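Local coordinates for thioredoxin domain-containing protein (Aeropyrum pernix, PDB 3HA9), which is of uncharacterised function but belongs to the thioredoxin-like proteins, so it probably acts as a thiol-disulfide oxidoreductase or antioxidant, at residues R129-I134 against A146-P150; V40-F44 against M55-L59. All coordinates share one frame; numbering follows the deposited sequence.

The two contacts share one mixed sheet. Interaction 1 pairs strand 133-138 with strand 143-148, the outermost strand on that side, and is only partly buried. Interaction 2 lies in the core, where strand 39-45 packs against helix 52-65, and all its touching residues are buried. Their chemistry differs to match. Interaction 1 runs on backbone hydrogen bonds and hydroxyl groups, with a water bridging T148 and, weakly, R129. Interaction 2 has no hydrogen bond between its segments and relies on an indole, a thioether and aliphatic groups. Strands 39-45 and 133-138 are neighbours, and D132 joins the two contacts by a hydrogen bond to W43.

Interaction 1 (R129-I134 against A146-P150); sequences RSIDYI and AGTTP
S130 sets OG between its own backbone N and carbonyl carbon (chi1 74°). T148 holds OG1 beside its backbone N (chi1 -64°). These turns bring the two hydroxyls together, with S130 OG and T148 OG1 2.9 Å apart in a hydrogen bond. S130 OG also accepts from D132 N, which closes an ST turn at S130-D132. T148 OG1 has a second partner, a water at 2.8 Å that also makes a weak bond to R129 O.

The Y133 ring lies against the backbone of 146-148, reaching from the level of T148 toward A146. G147 O sits over one face, offset toward the rim, and R129 N sits over the opposite face. T148 OG1 meets the ring at its edge, in plane, 3.3 Å from Y133 CD1. Beyond the ring, Y133 OH touches A146 CB. G147 has no side chain, and the ring packs directly on its backbone, with Y133 CE1 3.4 Å from G147 CA.

The strands run antiparallel. Y133 and T148 form a non-hydrogen-bonded pair, and I134 and G147 a hydrogen-bonded one. I134 N bonds to G147 O at 3.0 Å, tilted out of the carbonyl plane, and G147 N bonds back to I134 O at 2.9 Å. Where strand 143-148 ends, T149 N continues the pairing to D132 O at 3.0 Å. On the other face of the sheet from Y133, I134 CG1 packs on the ring of P150.

D132 OD2 lies against the T149 methyl and is hydrogen-bonded to S51, while its side chain also touches C49 and C52, which form a disulfide. The segment around D132 thus faces the CxxC motif, as in other thioredoxin folds. Backbone bonds fix the strand register, and the paired hydroxyls tie S130 to the edge strand.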
loop_
_atom_site.group_PDB
_atom_site.type_symbol
_atom_site.label_atom_id
_atom_site.label_comp_id
_atom_site.label_asym_id
_atom_site.label_seq_id
_atom_site.Cartn_x
_atom_site.Cartn_y
_atom_site.Cartn_z
ATOM N N ARG A 129 -9.048 6.042 -0.646
ATOM C CA ARG A 129 -9.926 7.069 -1.229
ATOM C C ARG A 129 -9.778 7.255 -2.745
ATOM O O ARG A 129 -10.544 8.003 -3.346
ATOM C CB ARG A 129 -9.671 8.423 -0.526
ATOM C CG ARG A 129 -9.987 8.423 0.965
ATOM C CD ARG A 129 -9.933 9.844 1.509
ATOM N NE ARG A 129 -11.199 10.547 1.292
ATOM C CZ ARG A 129 -12.276 10.378 2.060
ATOM N NH1 ARG A 129 -12.240 9.546 3.094
ATOM N NH2 ARG A 129 -13.387 11.058 1.815
ATOM N N SER A 130 -8.807 6.583 -3.366
ATOM C CA SER A 130 -8.533 6.786 -4.812
ATOM C C SER A 130 -7.647 5.676 -5.347
ATOM O O SER A 130 -7.206 4.811 -4.577
ATOM C CB SER A 130 -7.816 8.125 -5.030
ATOM O OG SER A 130 -6.453 8.035 -4.607
ATOM N N ILE A 131 -7.399 5.697 -6.656
ATOM C CA ILE A 131 -6.493 4.728 -7.282
ATOM C C ILE A 131 -5.024 5.178 -7.282
ATOM O O ILE A 131 -4.203 4.611 -7.992
ATOM C CB ILE A 131 -6.939 4.393 -8.737
ATOM C CG1 ILE A 131 -6.944 5.658 -9.592
ATOM C CG2 ILE A 131 -8.317 3.717 -8.730
ATOM C CD1 ILE A 131 -7.216 5.399 -11.075
ATOM N N ASP A 132 -4.703 6.193 -6.484
ATOM C CA ASP A 132 -3.311 6.608 -6.279
ATOM C C ASP A 132 -3.241 7.118 -4.848
ATOM O O ASP A 132 -3.250 8.324 -4.584
ATOM C CB ASP A 132 -2.884 7.664 -7.315
ATOM C CG ASP A 132 -1.386 7.979 -7.280
ATOM O OD1 ASP A 132 -0.675 7.489 -6.380
ATOM O OD2 ASP A 132 -0.915 8.780 -8.138
ATOM N N TYR A 133 -3.165 6.177 -3.915
ATOM C CA TYR A 133 -3.352 6.493 -2.503
ATOM C C TYR A 133 -2.211 5.891 -1.724
ATOM O O TYR A 133 -1.817 4.762 -1.973
ATOM C CB TYR A 133 -4.706 5.917 -2.026
ATOM C CG TYR A 133 -5.112 6.309 -0.609
ATOM C CD1 TYR A 133 -5.813 7.495 -0.367
ATOM C CD2 TYR A 133 -4.819 5.471 0.476
ATOM C CE1 TYR A 133 -6.190 7.843 0.923
ATOM C CE2 TYR A 133 -5.182 5.824 1.790
ATOM C CZ TYR A 133 -5.875 7.007 1.991
ATOM O OH TYR A 133 -6.238 7.373 3.263
ATOM N N ILE A 134 -1.695 6.655 -0.765
ATOM C CA ILE A 134 -0.473 6.309 -0.049
ATOM C C ILE A 134 -0.778 6.183 1.443
ATOM O O ILE A 134 -1.448 7.049 2.013
ATOM C CB ILE A 134 0.595 7.430 -0.282
ATOM C CG1 ILE A 134 1.160 7.359 -1.714
ATOM C CG2 ILE A 134 1.707 7.401 0.785
ATOM C CD1 ILE A 134 2.144 6.215 -1.941
ATOM N N ALA A 146 -1.667 9.221 5.537
ATOM C CA ALA A 146 -2.490 8.484 4.570
ATOM C C ALA A 146 -3.283 9.486 3.757
ATOM O O ALA A 146 -3.966 10.344 4.315
ATOM C CB ALA A 146 -3.411 7.512 5.258
ATOM N N GLY A 147 -3.192 9.387 2.438
ATOM C CA GLY A 147 -3.914 10.318 1.594
ATOM C C GLY A 147 -3.716 10.082 0.119
ATOM O O GLY A 147 -2.809 9.354 -0.297
ATOM N N THR A 148 -4.575 10.710 -0.676
ATOM C CA THR A 148 -4.479 10.616 -2.129
ATOM C C THR A 148 -3.394 11.553 -2.660
ATOM O O THR A 148 -3.258 12.693 -2.199
ATOM C CB THR A 148 -5.834 10.922 -2.807
ATOM O OG1 THR A 148 -6.788 9.928 -2.424
ATOM C CG2 THR A 148 -5.698 10.875 -4.307
ATOM N N THR A 149 -2.613 11.034 -3.606
ATOM C CA THR A 149 -1.601 11.799 -4.347
ATOM C C THR A 149 -0.858 12.847 -3.499
ATOM O O THR A 149 -0.974 14.053 -3.765
ATOM C CB THR A 149 -2.205 12.461 -5.629
ATOM O OG1 THR A 149 -3.265 13.362 -5.263
ATOM C CG2 THR A 149 -2.739 11.396 -6.597
ATOM N N PRO A 150 -0.107 12.401 -2.468
ATOM C CA PRO A 150 0.713 13.379 -1.741
ATOM C C PRO A 150 1.849 13.908 -2.615
ATOM O O PRO A 150 2.321 13.199 -3.500
ATOM C CB PRO A 150 1.294 12.557 -0.588
ATOM C CG PRO A 150 1.268 11.145 -1.079
ATOM C CD PRO A 150 0.010 11.049 -1.878
HETATM O O HOH W 1 -9.344 10.803 -2.988
#

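Interaction 2 (V40-F44 against M55-L59)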
loop_
_atom_site.group_PDB
_atom_site.type_symbol
_atom_site.label_atom_id
_atom_site.label_comp_id
_atom_site.label_asym_id
_atom_site.label_seq_id
_atom_site.Cartn_x
_atom_site.Cartn_y
_atom_site.Cartn_z
ATOM N N VAL A 40 7.411 1.782 6.050
ATOM C CA VAL A 40 6.693 0.965 5.087
ATOM C C VAL A 40 5.711 1.867 4.366
ATOM O O VAL A 40 4.925 2.567 5.001
ATOM C CB VAL A 40 5.978 -0.204 5.792
ATOM C CG1 VAL A 40 5.130 -1.016 4.793
ATOM C CG2 VAL A 40 7.004 -1.108 6.505
ATOM N N ILE A 41 5.786 1.896 3.035
ATOM C CA ILE A 41 4.823 2.653 2.248
ATOM C C ILE A 41 3.884 1.707 1.494
ATOM O O ILE A 41 4.335 0.947 0.638
ATOM C CB ILE A 41 5.540 3.617 1.243
ATOM C CG1 ILE A 41 6.505 4.551 1.999
ATOM C CG2 ILE A 41 4.492 4.361 0.387
ATOM C CD1 ILE A 41 7.217 5.576 1.121
ATOM N N LEU A 42 2.588 1.749 1.831
ATOM C CA LEU A 42 1.579 1.008 1.084
ATOM C C LEU A 42 1.069 1.924 -0.016
ATOM O O LEU A 42 0.551 3.000 0.263
ATOM C CB LEU A 42 0.414 0.562 1.988
ATOM C CG LEU A 42 0.770 -0.222 3.249
ATOM C CD1 LEU A 42 -0.527 -0.740 3.907
ATOM C CD2 LEU A 42 1.681 -1.389 2.912
ATOM N N TRP A 43 1.261 1.525 -1.268
ATOM C CA TRP A 43 0.835 2.361 -2.374
ATOM C C TRP A 43 -0.303 1.651 -3.103
ATOM O O TRP A 43 -0.064 0.652 -3.788
ATOM C CB TRP A 43 2.008 2.599 -3.324
ATOM C CG TRP A 43 1.618 3.432 -4.520
ATOM C CD1 TRP A 43 0.651 4.398 -4.568
ATOM C CD2 TRP A 43 2.184 3.360 -5.822
ATOM N NE1 TRP A 43 0.574 4.928 -5.832
ATOM C CE2 TRP A 43 1.507 4.308 -6.624
ATOM C CE3 TRP A 43 3.185 2.566 -6.404
ATOM C CZ2 TRP A 43 1.807 4.501 -7.987
ATOM C CZ3 TRP A 43 3.492 2.764 -7.779
ATOM C CH2 TRP A 43 2.805 3.734 -8.544
ATOM N N PHE A 44 -1.525 2.176 -2.941
ATOM C CA PHE A 44 -2.718 1.588 -3.576
ATOM C C PHE A 44 -2.861 2.212 -4.942
ATOM O O PHE A 44 -2.950 3.432 -5.052
ATOM C CB PHE A 44 -3.955 1.874 -2.725
ATOM C CG PHE A 44 -3.959 1.128 -1.418
ATOM C CD1 PHE A 44 -4.614 -0.108 -1.330
ATOM C CD2 PHE A 44 -3.274 1.627 -0.292
ATOM C CE1 PHE A 44 -4.616 -0.828 -0.131
ATOM C CE2 PHE A 44 -3.266 0.910 0.921
ATOM C CZ PHE A 44 -3.916 -0.301 1.001
ATOM N N MET A 55 3.600 9.229 -9.503
ATOM C CA MET A 55 3.855 8.673 -8.159
ATOM C C MET A 55 4.985 7.640 -8.180
ATOM O O MET A 55 5.808 7.592 -7.269
ATOM C CB MET A 55 2.578 8.062 -7.524
ATOM C CG MET A 55 2.767 7.647 -6.048
ATOM S SD MET A 55 3.382 8.931 -4.901
ATOM C CE MET A 55 2.072 10.081 -5.075
ATOM N N ALA A 56 5.035 6.813 -9.224
ATOM C CA ALA A 56 6.089 5.802 -9.307
ATOM C C ALA A 56 7.459 6.486 -9.378
ATOM O O ALA A 56 8.413 6.061 -8.728
ATOM C CB ALA A 56 5.872 4.884 -10.514
ATOM N N ASP A 57 7.513 7.577 -10.131
ATOM C CA ASP A 57 8.731 8.398 -10.234
ATOM C C ASP A 57 9.219 8.850 -8.847
ATOM O O ASP A 57 10.395 8.679 -8.511
ATOM C CB ASP A 57 8.482 9.568 -11.193
ATOM C CG ASP A 57 9.673 10.525 -11.295
ATOM O OD1 ASP A 57 10.424 10.435 -12.291
ATOM O OD2 ASP A 57 9.847 11.378 -10.390
ATOM N N LEU A 58 8.295 9.350 -8.026
ATOM C CA LEU A 58 8.627 9.803 -6.672
ATOM C C LEU A 58 9.120 8.697 -5.761
ATOM O O LEU A 58 10.119 8.866 -5.069
ATOM C CB LEU A 58 7.446 10.518 -6.020
ATOM C CG LEU A 58 6.976 11.803 -6.678
ATOM C CD1 LEU A 58 6.082 12.568 -5.703
ATOM C CD2 LEU A 58 8.186 12.661 -7.083
ATOM N N LEU A 59 8.407 7.576 -5.751
ATOM C CA LEU A 59 8.796 6.446 -4.930
ATOM C C LEU A 59 10.162 5.840 -5.327
ATOM O O LEU A 59 10.907 5.357 -4.476
ATOM C CB LEU A 59 7.673 5.408 -4.943
ATOM C CG LEU A 59 6.353 5.888 -4.323
ATOM C CD1 LEU A 59 5.225 4.842 -4.567
ATOM C CD2 LEU A 59 6.530 6.136 -2.831
#
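W43 buries a whole indole between the strand and the helix, and a methionine sulfur stands above it. M55 SD lies 5.3 Å from the centroid of the five-membered ring and 22° off its normal, a Met-aromatic contact at some distance. The nearer touch comes from the M55 chain. M55 CG is 3.5 Å from W43 NE1, and M55 CB is 3.7 Å from W43 CZ2. The bend at chi2 (54°) lets the sulfur stand above the five-membered ring, farther off than CG; the bend at chi3 then turns only CE.

L59 comes in one helical turn later, on the same side of the indole plane as M55 CG. Its CD1 is 3.6 Å from W43 CE3, near the ring fusion. The other L59 branch, CD2, reaches I41 CD1 at 4.1 Å. A56 fills in at the far end of the six-membered ring, where A56 CB is 3.8 Å from W43 CH2. W43 has CG anti to its backbone N (chi1 178°), which carries the indole out from the strand to the helix. Three helix side chains therefore pack on one indole. The pyrrole N-H is satisfied: W43 NE1 is hydrogen-bonded to D132 OD1. With an alanine in place of W43, M55 and L59 are likely to lose the ring face they pack on, and D132 OD1 its indole N-H partner.

The strand and helix segments run nearly antiparallel, with axes 11.5 Å apart at closest approach. They are the first two elements of the beta-alpha-beta unit that continues into strand 69-75, and the helix is the one that starts at the CxxC motif. I134 of strand 133-138 touches both I41 and W43, while from helix 98-108 F104 packs on W43 and Y108 on A56.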